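PHO85 cyclin-10 (Saccharomyces cerevisiae, PDB 4KRD) partners the cyclin-dependent kinase PHO85 as its regulatory cyclin, directing it to phosphorylate and restrain glycogen synthase GSY2. Local coordinates at residues B[62-74]-B[171-183]. Sequence-based numbering, arbitrary orientation.
Sequences FNTRVEKKEYSNF and KLEVSLLICVCNT
Ser175 OG receives the amide N-H of Asn73 ND2 at 2.9 Å, a fairly straight bond (155°) with the hydroxyl oxygen lying slightly out of the amide plane; asparagine offers this N-H at short reach. Glu70 OE1 lies 3.1 Å from the same Ser175 OG, and a water donates both to this carboxylate oxygen and to Lys171 O. Serine suits the spot because it keeps a hydroxyl to accept the N-H yet is small enough for the helices to close in, CA to CA 4.7 Å between Glu70 and Ser175. Glu70, long enough to pair apolar methylenes with a polar end, is the knob in a hole made by Val174, Ser175, Ile178 and Cys179: CG packs 3.8 Å from Ile178 CG2, the bend at chi2 (-71°) turns OE1 to Ser175 OG, and OE2 is hydrogen-bonded to a polar side chain of the other protein's chain. Within this cyclin domain the short helix 65-72 runs roughly antiparallel (145°) to residues 171-180 of helix 166-180. Asn73 OD1 rests on the aliphatic Lys171 CD, 3.4 Å away; an alanine here would probably leave Ser175 OG without its amide donor and uncover that methylene. Phe74 brings a flat apolar ring to the leucines, CZ 3.9 Å from Leu176 CB. Compact Cys179 SG packs 4.0 Å from Tyr71 CB and meets the Phe62 ring obliquely, a sulfur-aromatic contact.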
loop_
_atom_site.group_PDB
_atom_site.type_symbol
_atom_site.label_atom_id
_atom_site.label_comp_id
_atom_site.label_asym_id
_atom_site.label_seq_id
_atom_site.Cartn_x
_atom_site.Cartn_y
_atom_site.Cartn_z
ATOM N N PHE B 62 -12.682 -1.505 -24.445
ATOM C CA PHE B 62 -12.455 -0.552 -23.364
ATOM C C PHE B 62 -13.534 0.520 -23.260
ATOM O O PHE B 62 -14.235 0.814 -24.232
ATOM C CB PHE B 62 -11.077 0.110 -23.509
ATOM C CG PHE B 62 -9.931 -0.839 -23.318
ATOM C CD1 PHE B 62 -9.542 -1.225 -22.045
ATOM C CD2 PHE B 62 -9.253 -1.357 -24.409
ATOM C CE1 PHE B 62 -8.490 -2.108 -21.864
ATOM C CE2 PHE B 62 -8.198 -2.239 -24.237
ATOM C CZ PHE B 62 -7.818 -2.615 -22.963
ATOM N N ASN B 63 -13.646 1.100 -22.069
ATOM C CA ASN B 63 -14.584 2.185 -21.812
ATOM C C ASN B 63 -14.094 3.522 -22.370
ATOM O O ASN B 63 -14.879 4.460 -22.540
ATOM C CB ASN B 63 -14.843 2.315 -20.307
ATOM N N THR B 64 -12.795 3.604 -22.655
ATOM C CA THR B 64 -12.192 4.852 -23.114
ATOM C C THR B 64 -11.157 4.629 -24.214
ATOM O O THR B 64 -10.700 3.507 -24.434
ATOM C CB THR B 64 -11.497 5.585 -21.955
ATOM O OG1 THR B 64 -10.410 4.783 -21.475
ATOM C CG2 THR B 64 -12.475 5.842 -20.816
ATOM N N ARG B 65 -10.789 5.709 -24.897
ATOM C CA ARG B 65 -9.736 5.664 -25.902
ATOM C C ARG B 65 -8.374 5.597 -25.211
ATOM O O ARG B 65 -7.440 4.960 -25.703
ATOM C CB ARG B 65 -9.810 6.893 -26.811
ATOM N N VAL B 66 -8.275 6.266 -24.067
ATOM C CA VAL B 66 -7.075 6.208 -23.237
ATOM C C VAL B 66 -6.606 4.768 -23.069
ATOM O O VAL B 66 -5.455 4.431 -23.355
ATOM C CB VAL B 66 -7.341 6.800 -21.836
ATOM C CG1 VAL B 66 -6.252 6.373 -20.861
ATOM C CG2 VAL B 66 -7.449 8.321 -21.904
ATOM N N GLU B 67 -7.509 3.917 -22.604
ATOM C CA GLU B 67 -7.172 2.530 -22.333
ATOM C C GLU B 67 -6.815 1.801 -23.620
ATOM O O GLU B 67 -5.930 0.942 -23.643
ATOM C CB GLU B 67 -8.326 1.842 -21.611
ATOM C CG GLU B 67 -8.620 2.424 -20.230
ATOM C CD GLU B 67 -9.994 2.026 -19.701
ATOM O OE1 GLU B 67 -11.014 2.548 -20.210
ATOM O OE2 GLU B 67 -10.050 1.194 -18.771
ATOM N N LYS B 68 -7.491 2.149 -24.705
ATOM C CA LYS B 68 -7.180 1.530 -25.991
ATOM C C LYS B 68 -5.755 1.870 -26.424
ATOM O O LYS B 68 -5.017 1.000 -26.893
ATOM C CB LYS B 68 -8.185 1.962 -27.061
ATOM C CG LYS B 68 -8.119 1.122 -28.327
ATOM C CD LYS B 68 -8.962 1.731 -29.443
ATOM C CE LYS B 68 -8.524 3.167 -29.736
ATOM N NZ LYS B 68 -9.315 3.801 -30.834
ATOM N N LYS B 69 -5.367 3.133 -26.257
ATOM C CA LYS B 69 -4.024 3.564 -26.622
ATOM C C LYS B 69 -2.957 2.895 -25.757
ATOM O O LYS B 69 -1.947 2.433 -26.270
ATOM C CB LYS B 69 -3.897 5.085 -26.560
ATOM C CG LYS B 69 -2.465 5.597 -26.400
ATOM C CD LYS B 69 -1.532 5.106 -27.508
ATOM C CE LYS B 69 -0.076 5.200 -27.061
ATOM N NZ LYS B 69 0.864 4.574 -28.035
ATOM N N GLU B 70 -3.173 2.846 -24.445
ATOM C CA GLU B 70 -2.251 2.115 -23.572
ATOM C C GLU B 70 -2.131 0.648 -24.003
ATOM O O GLU B 70 -1.028 0.098 -24.138
ATOM C CB GLU B 70 -2.718 2.201 -22.111
ATOM C CG GLU B 70 -2.778 3.614 -21.564
ATOM C CD GLU B 70 -1.404 4.224 -21.357
ATOM O OE1 GLU B 70 -0.397 3.502 -21.483
ATOM O OE2 GLU B 70 -1.326 5.434 -21.063
ATOM N N TYR B 71 -3.275 0.015 -24.235
ATOM C CA TYR B 71 -3.282 -1.395 -24.579
ATOM C C TYR B 71 -2.495 -1.729 -25.871
ATOM O O TYR B 71 -1.846 -2.768 -25.951
ATOM C CB TYR B 71 -4.713 -1.927 -24.661
ATOM C CG TYR B 71 -4.741 -3.423 -24.790
ATOM C CD1 TYR B 71 -4.629 -4.240 -23.667
ATOM C CD2 TYR B 71 -4.839 -4.028 -26.038
ATOM C CE1 TYR B 71 -4.631 -5.616 -23.783
ATOM C CE2 TYR B 71 -4.843 -5.405 -26.165
ATOM C CZ TYR B 71 -4.732 -6.195 -25.039
ATOM O OH TYR B 71 -4.734 -7.563 -25.158
ATOM N N SER B 72 -2.546 -0.850 -26.868
ATOM C CA SER B 72 -1.804 -1.069 -28.116
ATOM C C SER B 72 -0.288 -1.197 -27.910
ATOM O O SER B 72 0.416 -1.736 -28.761
ATOM C CB SER B 72 -2.099 0.043 -29.122
ATOM O OG SER B 72 -1.627 1.293 -28.652
ATOM N N ASN B 73 0.216 -0.708 -26.782
ATOM C CA ASN B 73 1.635 -0.877 -26.455
ATOM C C ASN B 73 2.054 -2.351 -26.323
ATOM O O ASN B 73 3.237 -2.682 -26.409
ATOM C CB ASN B 73 2.006 -0.098 -25.175
ATOM C CG ASN B 73 2.119 1.403 -25.410
ATOM O OD1 ASN B 73 2.606 1.846 -26.455
ATOM N ND2 ASN B 73 1.661 2.194 -24.443
ATOM N N PHE B 74 1.092 -3.239 -26.092
ATOM C CA PHE B 74 1.419 -4.655 -25.912
ATOM C C PHE B 74 1.690 -5.392 -27.225
ATOM O O PHE B 74 2.330 -6.440 -27.219
ATOM C CB PHE B 74 0.325 -5.392 -25.137
ATOM C CG PHE B 74 0.158 -4.900 -23.723
ATOM C CD1 PHE B 74 1.189 -5.033 -22.812
ATOM C CD2 PHE B 74 -1.023 -4.298 -23.321
ATOM C CE1 PHE B 74 1.055 -4.555 -21.508
ATOM C CE2 PHE B 74 -1.176 -3.817 -22.021
ATOM C CZ PHE B 74 -0.137 -3.952 -21.112
ATOM N N LYS B 171 7.123 1.927 -20.207
ATOM C CA LYS B 171 5.923 2.082 -20.972
ATOM C C LYS B 171 4.942 0.931 -20.737
ATOM O O LYS B 171 3.761 1.127 -20.678
ATOM C CB LYS B 171 6.276 2.206 -22.438
ATOM C CG LYS B 171 5.118 2.453 -23.317
ATOM C CD LYS B 171 5.490 2.470 -24.764
ATOM C CE LYS B 171 6.090 3.785 -25.146
ATOM N NZ LYS B 171 7.093 3.702 -26.270
ATOM N N LEU B 172 5.469 -0.268 -20.613
ATOM C CA LEU B 172 4.653 -1.449 -20.361
ATOM C C LEU B 172 4.081 -1.503 -18.938
ATOM O O LEU B 172 2.913 -1.850 -18.766
ATOM C CB LEU B 172 5.440 -2.718 -20.678
ATOM C CG LEU B 172 5.785 -2.902 -22.167
ATOM C CD1 LEU B 172 6.551 -4.189 -22.358
ATOM C CD2 LEU B 172 4.515 -2.856 -23.048
ATOM N N GLU B 173 4.888 -1.174 -17.929
ATOM C CA GLU B 173 4.370 -1.066 -16.552
ATOM C C GLU B 173 3.153 -0.158 -16.489
ATOM O O GLU B 173 2.143 -0.502 -15.889
ATOM C CB GLU B 173 5.405 -0.463 -15.597
ATOM C CG GLU B 173 6.641 -1.275 -15.360
ATOM C CD GLU B 173 7.629 -0.538 -14.448
ATOM O OE1 GLU B 173 7.781 0.690 -14.588
ATOM O OE2 GLU B 173 8.256 -1.196 -13.604
ATOM N N VAL B 174 3.276 1.027 -17.078
ATOM C CA VAL B 174 2.228 2.027 -16.983
ATOM C C VAL B 174 1.009 1.635 -17.812
ATOM O O VAL B 174 -0.113 1.891 -17.414
ATOM C CB VAL B 174 2.730 3.414 -17.421
ATOM C CG1 VAL B 174 1.580 4.408 -17.467
ATOM C CG2 VAL B 174 3.820 3.903 -16.484
ATOM N N SER B 175 1.236 1.026 -18.970
ATOM C CA SER B 175 0.128 0.589 -19.807
ATOM C C SER B 175 -0.751 -0.426 -19.074
ATOM O O SER B 175 -1.973 -0.332 -19.113
ATOM C CB SER B 175 0.641 -0.013 -21.123
ATOM O OG SER B 175 1.332 0.963 -21.887
ATOM N N LEU B 176 -0.132 -1.402 -18.414
ATOM C CA LEU B 176 -0.918 -2.417 -17.723
ATOM C C LEU B 176 -1.608 -1.754 -16.531
ATOM O O LEU B 176 -2.790 -1.954 -16.288
ATOM C CB LEU B 176 -0.043 -3.579 -17.262
ATOM C CG LEU B 176 -0.769 -4.628 -16.425
ATOM C CD1 LEU B 176 -1.968 -5.194 -17.222
ATOM C CD2 LEU B 176 0.172 -5.720 -15.980
ATOM N N LEU B 177 -0.860 -0.931 -15.806
ATOM C CA LEU B 177 -1.430 -0.226 -14.654
ATOM C C LEU B 177 -2.680 0.591 -15.038
ATOM O O LEU B 177 -3.746 0.446 -14.421
ATOM C CB LEU B 177 -0.348 0.652 -13.999
ATOM C CG LEU B 177 -0.757 1.444 -12.752
ATOM C CD1 LEU B 177 -1.092 0.510 -11.628
ATOM C CD2 LEU B 177 0.367 2.407 -12.345
ATOM N N ILE B 178 -2.565 1.431 -16.066
ATOM C CA ILE B 178 -3.722 2.177 -16.569
ATOM C C ILE B 178 -4.864 1.229 -16.960
ATOM O O ILE B 178 -6.021 1.485 -16.643
ATOM C CB ILE B 178 -3.374 3.097 -17.779
ATOM C CG1 ILE B 178 -2.345 4.176 -17.386
ATOM C CG2 ILE B 178 -4.626 3.785 -18.305
ATOM C CD1 ILE B 178 -2.831 5.142 -16.320
ATOM N N CYS B 179 -4.539 0.130 -17.642
ATOM C CA CYS B 179 -5.573 -0.814 -18.089
ATOM C C CYS B 179 -6.333 -1.556 -16.979
ATOM O O CYS B 179 -7.478 -1.943 -17.184
ATOM C CB CYS B 179 -5.010 -1.800 -19.129
ATOM S SG CYS B 179 -4.639 -1.007 -20.719
ATOM N N VAL B 180 -5.714 -1.759 -15.814
ATOM C CA VAL B 180 -6.381 -2.493 -14.730
ATOM C C VAL B 180 -6.828 -1.658 -13.515
ATOM O O VAL B 180 -7.485 -2.177 -12.615
ATOM C CB VAL B 180 -5.522 -3.668 -14.188
ATOM C CG1 VAL B 180 -5.402 -4.790 -15.227
ATOM C CG2 VAL B 180 -4.160 -3.188 -13.735
ATOM N N CYS B 181 -6.465 -0.385 -13.472
ATOM C CA CYS B 181 -6.649 0.378 -12.225
ATOM C C CYS B 181 -8.115 0.773 -12.015
ATOM O O CYS B 181 -8.484 1.250 -10.946
ATOM C CB CYS B 181 -5.724 1.603 -12.184
ATOM S SG CYS B 181 -6.223 2.902 -13.307
ATOM N N ASN B 182 -8.952 0.546 -13.032
ATOM C CA ASN B 182 -10.405 0.693 -12.888
ATOM C C ASN B 182 -11.044 -0.538 -12.233
ATOM O O ASN B 182 -12.254 -0.577 -12.012
ATOM C CB ASN B 182 -11.073 0.948 -14.251
ATOM C CG ASN B 182 -10.923 -0.241 -15.212
ATOM O OD1 ASN B 182 -9.896 -0.936 -15.209
ATOM N ND2 ASN B 182 -11.942 -0.469 -16.046
ATOM N N THR B 183 -10.237 -1.557 -11.952
ATOM C CA THR B 183 -10.740 -2.738 -11.264
ATOM C C THR B 183 -10.154 -2.822 -9.853
ATOM O O THR B 183 -9.198 -2.123 -9.525
ATOM C CB THR B 183 -10.437 -4.043 -12.043
ATOM O OG1 THR B 183 -9.081 -4.447 -11.819
ATOM C CG2 THR B 183 -10.665 -3.844 -13.544
HETATM O O HOH W 1 2.426 3.716 -21.222
#